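Local coordinates for GTPase-activating protein GYP1 (Saccharomyces cerevisiae, PDB 1FKM) that stimulates GTP hydrolysis by Ypt/Rab GTPases, chiefly Ypt1 and Ypt7, by supplying an arginine finger and a glutamine finger in trans through its TBC domain, at residues A[84-87]-A[88-91]; A[164-167]-A[168-172]; A[325-328]-A[329-333]. One frame throughout, in Å; residues are numbered along the deposited sequence.

Overall arrangement
The three interactions are separate local contacts in the all-helical Rab-GAP (TBC) domain, and none touches another. Interaction 1, on helix 83-93, lies nearest the catalytic fingers: the side chain of Q89 is about 8 Å from that of the glutamine finger Q131 and about 9 Å from that of the arginine finger R96. Interaction 2, at the start of helix 168-186, has its centre about 24 Å from that of interaction 1. Interaction 3, along helix 324-338, is buried, its centre about 32 Å from that of interaction 1 and about 37 Å from that of interaction 2. Interactions 2 and 3 lie on opposite sides of the chain's centre and away from both fingers.

Interaction 1. Residues A[84-87]-A[88-91]; sequences IPTW and HQIE
The carbonyl oxygen of W87 takes up the backbone N of E91 at 3.0 Å and, more weakly, that of I90, while Q114 NE2 of helix 107-123 adds a third bond from outside. Residues 84-91 make up about two turns of α-helix 83-93 in the TBC domain, with i to i+4 bonds from I84, P85 and T86 running beside it. The shortest of these joins Q89 N to P85 O at 2.9 Å. Along one side of the helix, I84 and H88 lie side by side and point the same way. With I84 CG1 beside the backbone N (chi1 -57°), the CG2 branch is left opposite that nitrogen and meets H88 CE1 at 3.6 Å, and I84 O sits over one face of the imidazole. H88 also meets its neighbour W87: its CD2 lies in the indole plane at the edge, 3.8 Å from W87 CD1, the five-membered ring of the indole and the imidazole oblique, their planes 70° apart. Y118 of helix 107-123 meets W87 edge-to-face. T86 and I90 share a flank on which I90 is buried, and the side chains touch helix 107-123 at A121 and at Q114 and Y118 respectively. Their methyls T86 CG2 and I90 CD1 approach to 4.1 Å, while I90 CG1 lies 3.4 Å from T86 O. Q89, whose side chain is about 8 Å from that of the glutamine finger Q131, reaches back along the helix with an extended chain. Its OE1 accepts a 2.7 Å hydrogen bond from a water, and that water is also weakly bonded to T86 OG1.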
loop_
_atom_site.group_PDB
_atom_site.type_symbol
_atom_site.label_atom_id
_atom_site.label_comp_id
_atom_site.label_asym_id
_atom_site.label_seq_id
_atom_site.Cartn_x
_atom_site.Cartn_y
_atom_site.Cartn_z
ATOM N N ILE A 84 25.995 -6.552 1.068
ATOM C CA ILE A 84 26.258 -6.051 -0.278
ATOM C C ILE A 84 25.361 -6.650 -1.363
ATOM O O ILE A 84 24.708 -5.916 -2.104
ATOM C CB ILE A 84 27.740 -6.267 -0.673
ATOM C CG1 ILE A 84 28.655 -5.585 0.349
ATOM C CG2 ILE A 84 27.996 -5.715 -2.066
ATOM C CD1 ILE A 84 28.409 -4.095 0.516
ATOM N N PRO A 85 25.315 -7.988 -1.473
ATOM C CA PRO A 85 24.475 -8.624 -2.495
ATOM C C PRO A 85 23.015 -8.172 -2.452
ATOM O O PRO A 85 22.402 -7.919 -3.494
ATOM C CB PRO A 85 24.636 -10.110 -2.191
ATOM C CG PRO A 85 26.042 -10.185 -1.670
ATOM C CD PRO A 85 26.083 -9.002 -0.727
ATOM N N THR A 86 22.457 -8.077 -1.249
ATOM C CA THR A 86 21.069 -7.646 -1.083
ATOM C C THR A 86 20.919 -6.208 -1.566
ATOM O O THR A 86 19.922 -5.848 -2.202
ATOM C CB THR A 86 20.635 -7.749 0.398
ATOM O OG1 THR A 86 20.593 -9.128 0.771
ATOM C CG2 THR A 86 19.250 -7.127 0.612
ATOM N N TRP A 87 21.916 -5.388 -1.259
ATOM C CA TRP A 87 21.914 -3.996 -1.687
ATOM C C TRP A 87 21.825 -3.934 -3.218
ATOM O O TRP A 87 21.055 -3.154 -3.778
ATOM C CB TRP A 87 23.189 -3.306 -1.187
ATOM C CG TRP A 87 23.365 -1.885 -1.646
ATOM C CD1 TRP A 87 23.994 -1.463 -2.783
ATOM C CD2 TRP A 87 22.894 -0.704 -0.988
ATOM N NE1 TRP A 87 23.943 -0.095 -2.873
ATOM C CE2 TRP A 87 23.274 0.398 -1.785
ATOM C CE3 TRP A 87 22.187 -0.468 0.199
ATOM C CZ2 TRP A 87 22.972 1.716 -1.435
ATOM C CZ3 TRP A 87 21.887 0.842 0.547
ATOM C CH2 TRP A 87 22.280 1.920 -0.269
ATOM N N HIS A 88 22.601 -4.772 -3.894
ATOM C CA HIS A 88 22.593 -4.778 -5.357
ATOM C C HIS A 88 21.301 -5.357 -5.927
ATOM O O HIS A 88 20.833 -4.940 -6.980
ATOM C CB HIS A 88 23.818 -5.534 -5.874
ATOM C CG HIS A 88 25.096 -4.777 -5.697
ATOM N ND1 HIS A 88 26.305 -5.393 -5.451
ATOM C CD2 HIS A 88 25.352 -3.446 -5.723
ATOM C CE1 HIS A 88 27.249 -4.475 -5.331
ATOM N NE2 HIS A 88 26.697 -3.286 -5.492
ATOM N N GLN A 89 20.721 -6.315 -5.218
ATOM C CA GLN A 89 19.469 -6.926 -5.641
ATOM C C GLN A 89 18.369 -5.859 -5.645
ATOM O O GLN A 89 17.496 -5.848 -6.515
ATOM C CB GLN A 89 19.122 -8.062 -4.680
ATOM C CG GLN A 89 17.711 -8.575 -4.750
ATOM C CD GLN A 89 17.476 -9.691 -3.743
ATOM O OE1 GLN A 89 17.920 -9.609 -2.599
ATOM N NE2 GLN A 89 16.771 -10.733 -4.164
ATOM N N ILE A 90 18.423 -4.953 -4.675
ATOM C CA ILE A 90 17.432 -3.880 -4.580
ATOM C C ILE A 90 17.710 -2.806 -5.621
ATOM O O ILE A 90 16.792 -2.199 -6.173
ATOM C CB ILE A 90 17.456 -3.246 -3.182
ATOM C CG1 ILE A 90 16.963 -4.270 -2.157
ATOM C CG2 ILE A 90 16.594 -1.986 -3.149
ATOM C CD1 ILE A 90 17.180 -3.835 -0.738
ATOM N N GLU A 91 18.992 -2.586 -5.880
ATOM C CA GLU A 91 19.455 -1.603 -6.848
ATOM C C GLU A 91 18.898 -1.924 -8.230
ATOM O O GLU A 91 18.644 -1.028 -9.037
ATOM C CB GLU A 91 20.980 -1.626 -6.890
ATOM C CG GLU A 91 21.613 -0.678 -7.877
ATOM C CD GLU A 91 23.095 -0.948 -8.042
ATOM O OE1 GLU A 91 23.806 -1.002 -7.015
ATOM O OE2 GLU A 91 23.546 -1.108 -9.197
HETATM O O HOH W 1 17.537 -10.440 -0.018
#

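Interaction 2. Residues A[164-167]-A[168-172]; sequences TYMV and DEQIT
The carboxamide of Q170 is the flat group that bridges this contact, and V167 meets it at the oxygen end: V167 N donates to Q170 OE1 in the plane of the amide, on a lone pair, at 3.0 Å and a nearly straight 167°. V167 CG2 crowds the same oxygen at 3.3 Å and also meets the aliphatic Q170 CG at 3.5 Å, the two side chains crossing at a slant. V167 occupies the N-cap position of helix 168-186. The bond from the backbone N of the N-cap residue to a side chain three positions later is the half of a capping box that runs back to the N-cap; here a glutamine provides the acceptor, and V167, being a valine, has no polar side-chain atom to return the bond. Its carbonyl opens the backbone bonding of the helix, accepting I171 N at 3.1 Å and, weakly, Q170 N. Q170 can reach back because its CG stands anti to the carbonyl carbon (chi1 -65°) and the chain then runs extended to the amide. The buried selenomethionine M166 packs on the first turn: its CB lies 3.9 Å from I171 CG1, and a bend at chi3 brings CE against the backbone of Q170 and within 3.8 Å of Q170 CB. At the first residue of the helix, D168 O receives both T172 N and T172 OG1, from one turn further on, which approach from opposite faces of the carbonyl plane. The contact thus forms the joint between the loop after helix 133-145 and helix 168-186: Y165 and M166 pack on L145 and Y148, Q170 also touches Y148, and E169 and T172 lie against R69 of helix 57-74.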
loop_
_atom_site.group_PDB
_atom_site.type_symbol
_atom_site.label_atom_id
_atom_site.label_comp_id
_atom_site.label_asym_id
_atom_site.label_seq_id
_atom_site.Cartn_x
_atom_site.Cartn_y
_atom_site.Cartn_z
ATOM N N THR A 164 14.339 19.503 -3.893
ATOM C CA THR A 164 14.164 20.907 -4.251
ATOM C C THR A 164 13.309 21.649 -3.229
ATOM O O THR A 164 13.217 22.876 -3.271
ATOM C CB THR A 164 13.510 21.075 -5.647
ATOM O OG1 THR A 164 12.164 20.591 -5.614
ATOM C CG2 THR A 164 14.293 20.310 -6.699
ATOM N N TYR A 165 12.680 20.914 -2.313
ATOM C CA TYR A 165 11.859 21.552 -1.292
ATOM C C TYR A 165 12.035 20.960 0.106
ATOM O O TYR A 165 11.320 21.321 1.037
ATOM C CB TYR A 165 10.375 21.560 -1.710
ATOM C CG TYR A 165 9.702 20.209 -1.886
ATOM C CD1 TYR A 165 9.057 19.581 -0.816
ATOM C CD2 TYR A 165 9.658 19.587 -3.136
ATOM C CE1 TYR A 165 8.377 18.370 -0.987
ATOM C CE2 TYR A 165 8.981 18.371 -3.319
ATOM C CZ TYR A 165 8.342 17.774 -2.240
ATOM O OH TYR A 165 7.666 16.584 -2.415
HETATM N N MSE A 166 13.012 20.070 0.254
HETATM C CA MSE A 166 13.294 19.453 1.545
HETATM C C MSE A 166 14.801 19.368 1.771
HETATM O O MSE A 166 15.560 19.128 0.834
HETATM C CB MSE A 166 12.708 18.037 1.601
HETATM C CG MSE A 166 11.192 17.967 1.564
HETATM SE SE MSE A 166 10.570 16.136 1.386
HETATM C CE MSE A 166 11.104 15.461 3.116
ATOM N N VAL A 167 15.233 19.580 3.009
ATOM C CA VAL A 167 16.648 19.478 3.333
ATOM C C VAL A 167 16.924 18.019 3.693
ATOM O O VAL A 167 15.997 17.261 3.992
ATOM C CB VAL A 167 17.036 20.400 4.516
ATOM C CG1 VAL A 167 16.881 21.861 4.103
ATOM C CG2 VAL A 167 16.170 20.098 5.733
ATOM N N ASP A 168 18.194 17.629 3.659
ATOM C CA ASP A 168 18.592 16.256 3.957
ATOM C C ASP A 168 17.992 15.650 5.222
ATOM O O ASP A 168 17.564 14.495 5.205
ATOM C CB ASP A 168 20.120 16.150 4.025
ATOM C CG ASP A 168 20.781 16.364 2.674
ATOM O OD1 ASP A 168 20.381 15.690 1.701
ATOM O OD2 ASP A 168 21.705 17.202 2.587
ATOM N N GLU A 169 17.968 16.410 6.314
ATOM C CA GLU A 169 17.417 15.910 7.573
ATOM C C GLU A 169 15.931 15.556 7.469
ATOM O O GLU A 169 15.467 14.600 8.096
ATOM C CB GLU A 169 17.615 16.936 8.696
ATOM C CG GLU A 169 16.838 16.603 9.966
ATOM C CD GLU A 169 17.194 17.498 11.139
ATOM O OE1 GLU A 169 17.160 18.738 10.983
ATOM O OE2 GLU A 169 17.501 16.956 12.222
ATOM N N GLN A 170 15.190 16.335 6.691
ATOM C CA GLN A 170 13.763 16.094 6.507
ATOM C C GLN A 170 13.547 14.844 5.653
ATOM O O GLN A 170 12.646 14.050 5.916
ATOM C CB GLN A 170 13.110 17.297 5.830
ATOM C CG GLN A 170 13.119 18.567 6.658
ATOM C CD GLN A 170 12.499 19.729 5.912
ATOM O OE1 GLN A 170 12.973 20.115 4.842
ATOM N NE2 GLN A 170 11.427 20.286 6.465
ATOM N N ILE A 171 14.372 14.678 4.627
ATOM C CA ILE A 171 14.259 13.511 3.763
ATOM C C ILE A 171 14.527 12.245 4.583
ATOM O O ILE A 171 13.882 11.212 4.381
ATOM C CB ILE A 171 15.244 13.613 2.567
ATOM C CG1 ILE A 171 14.796 14.753 1.643
ATOM C CG2 ILE A 171 15.304 12.291 1.808
ATOM C CD1 ILE A 171 15.679 14.975 0.433
ATOM N N THR A 172 15.468 12.328 5.520
ATOM C CA THR A 172 15.775 11.177 6.358
ATOM C C THR A 172 14.613 10.909 7.317
ATOM O O THR A 172 14.307 9.753 7.613
ATOM C CB THR A 172 17.084 11.385 7.158
ATOM O OG1 THR A 172 18.169 11.584 6.244
ATOM C CG2 THR A 172 17.393 10.160 8.013
#

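Interaction 3. Residues A[325-328]-A[329-333]; sequences NEFH and VFVCA
N325, F327 and H328 bond through their carbonyls to V329 N, V331 N and C332 N at 2.9 to 3.1 Å, the regular i to i+4 pattern of α-helix 324-338, whereas the F330 N to E326 O bond is weak. The side chains pair with the same spacing. F327 and V331 form a CH-pi contact: V331 CG2 stands over one face of the phenyl ring, offset toward its rim, with 4.0 Å to the ring centroid. Y257 meets F327 edge-to-face. On the neighbouring flank, C332 SG lies over a face of the H328 imidazole, 3.8 Å from the ring centroid and 3.4 Å from H328 NE2. Two torsions bring these groups together: H328 CG extends anti to the backbone N (chi1 -171°), and C332 SG lies beside its own nitrogen (chi1 -75°), directed back along the helix. F330 turns its edge to the backbone, its CD2 lying 3.2 Å from E326 O near the ring plane. Beside it E326 runs in the same direction, CG to F330 CE2 at 4.1 Å. Around this segment, V329 and F330 pack on L210 of helix 198-214, and F330 and V331 on W378 and A375 of helix 365-382. Both imidazole nitrogens are engaged, ND1 with Y257 OH and NE2 with W236 O, so the rotation of the buried ring is fixed from both ends. The bond from NE2 to the carbonyl of W236 is consistent with NE2 carrying a hydrogen, and the C332 sulfur makes a sulfur-aromatic contact over the ring face that leaves both nitrogens to their polar partners.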
loop_
_atom_site.group_PDB
_atom_site.type_symbol
_atom_site.label_atom_id
_atom_site.label_comp_id
_atom_site.label_asym_id
_atom_site.label_seq_id
_atom_site.Cartn_x
_atom_site.Cartn_y
_atom_site.Cartn_z
ATOM N N ASN A 325 -5.188 -9.537 4.800
ATOM C CA ASN A 325 -5.317 -10.586 3.787
ATOM C C ASN A 325 -6.781 -10.928 3.500
ATOM O O ASN A 325 -7.186 -11.071 2.344
ATOM C CB ASN A 325 -4.574 -11.850 4.237
ATOM C CG ASN A 325 -3.145 -11.910 3.713
ATOM O OD1 ASN A 325 -2.347 -12.737 4.150
ATOM N ND2 ASN A 325 -2.824 -11.043 2.761
ATOM N N GLU A 326 -7.569 -11.065 4.559
ATOM C CA GLU A 326 -8.983 -11.394 4.426
ATOM C C GLU A 326 -9.729 -10.336 3.621
ATOM O O GLU A 326 -10.366 -10.650 2.620
ATOM C CB GLU A 326 -9.618 -11.534 5.811
ATOM C CG GLU A 326 -11.117 -11.786 5.791
ATOM C CD GLU A 326 -11.717 -11.832 7.184
ATOM O OE1 GLU A 326 -10.951 -11.759 8.170
ATOM O OE2 GLU A 326 -12.957 -11.941 7.295
ATOM N N PHE A 327 -9.645 -9.082 4.048
ATOM C CA PHE A 327 -10.337 -8.018 3.335
ATOM C C PHE A 327 -9.872 -7.916 1.882
ATOM O O PHE A 327 -10.679 -7.699 0.977
ATOM C CB PHE A 327 -10.122 -6.667 4.027
ATOM C CG PHE A 327 -10.930 -5.556 3.427
ATOM C CD1 PHE A 327 -12.324 -5.634 3.394
ATOM C CD2 PHE A 327 -10.307 -4.443 2.870
ATOM C CE1 PHE A 327 -13.085 -4.616 2.811
ATOM C CE2 PHE A 327 -11.056 -3.422 2.284
ATOM C CZ PHE A 327 -12.451 -3.509 2.254
ATOM N N HIS A 328 -8.571 -8.080 1.656
ATOM C CA HIS A 328 -8.037 -7.984 0.305
ATOM C C HIS A 328 -8.604 -9.056 -0.613
ATOM O O HIS A 328 -8.860 -8.798 -1.789
ATOM C CB HIS A 328 -6.506 -8.067 0.302
ATOM C CG HIS A 328 -5.898 -7.765 -1.033
ATOM N ND1 HIS A 328 -6.095 -6.564 -1.682
ATOM C CD2 HIS A 328 -5.129 -8.516 -1.858
ATOM C CE1 HIS A 328 -5.475 -6.589 -2.848
ATOM N NE2 HIS A 328 -4.882 -7.762 -2.980
ATOM N N VAL A 329 -8.796 -10.259 -0.082
ATOM C CA VAL A 329 -9.344 -11.349 -0.884
ATOM C C VAL A 329 -10.754 -11.001 -1.356
ATOM O O VAL A 329 -11.118 -11.290 -2.490
ATOM C CB VAL A 329 -9.388 -12.675 -0.091
ATOM C CG1 VAL A 329 -10.200 -13.716 -0.847
ATOM C CG2 VAL A 329 -7.973 -13.191 0.122
ATOM N N PHE A 330 -11.551 -10.378 -0.493
ATOM C CA PHE A 330 -12.901 -10.000 -0.893
ATOM C C PHE A 330 -12.906 -8.866 -1.911
ATOM O O PHE A 330 -13.755 -8.837 -2.807
ATOM C CB PHE A 330 -13.747 -9.644 0.332
ATOM C CG PHE A 330 -14.205 -10.851 1.100
ATOM C CD1 PHE A 330 -15.310 -11.577 0.667
ATOM C CD2 PHE A 330 -13.500 -11.301 2.215
ATOM C CE1 PHE A 330 -15.708 -12.740 1.331
ATOM C CE2 PHE A 330 -13.890 -12.461 2.889
ATOM C CZ PHE A 330 -14.999 -13.184 2.444
ATOM N N VAL A 331 -11.964 -7.932 -1.780
ATOM C CA VAL A 331 -11.860 -6.835 -2.737
ATOM C C VAL A 331 -11.487 -7.436 -4.100
ATOM O O VAL A 331 -12.013 -7.025 -5.136
ATOM C CB VAL A 331 -10.775 -5.813 -2.313
ATOM C CG1 VAL A 331 -10.534 -4.798 -3.427
ATOM C CG2 VAL A 331 -11.208 -5.098 -1.049
ATOM N N CYS A 332 -10.576 -8.408 -4.097
ATOM C CA CYS A 332 -10.162 -9.050 -5.342
ATOM C C CYS A 332 -11.315 -9.817 -5.976
ATOM O O CYS A 332 -11.465 -9.824 -7.196
ATOM C CB CYS A 332 -8.987 -10.000 -5.102
ATOM S SG CYS A 332 -7.404 -9.163 -4.835
ATOM N N ALA A 333 -12.126 -10.466 -5.150
ATOM C CA ALA A 333 -13.269 -11.219 -5.661
ATOM C C ALA A 333 -14.294 -10.265 -6.284
ATOM O O ALA A 333 -14.800 -10.516 -7.379
ATOM C CB ALA A 333 -13.913 -12.029 -4.529
#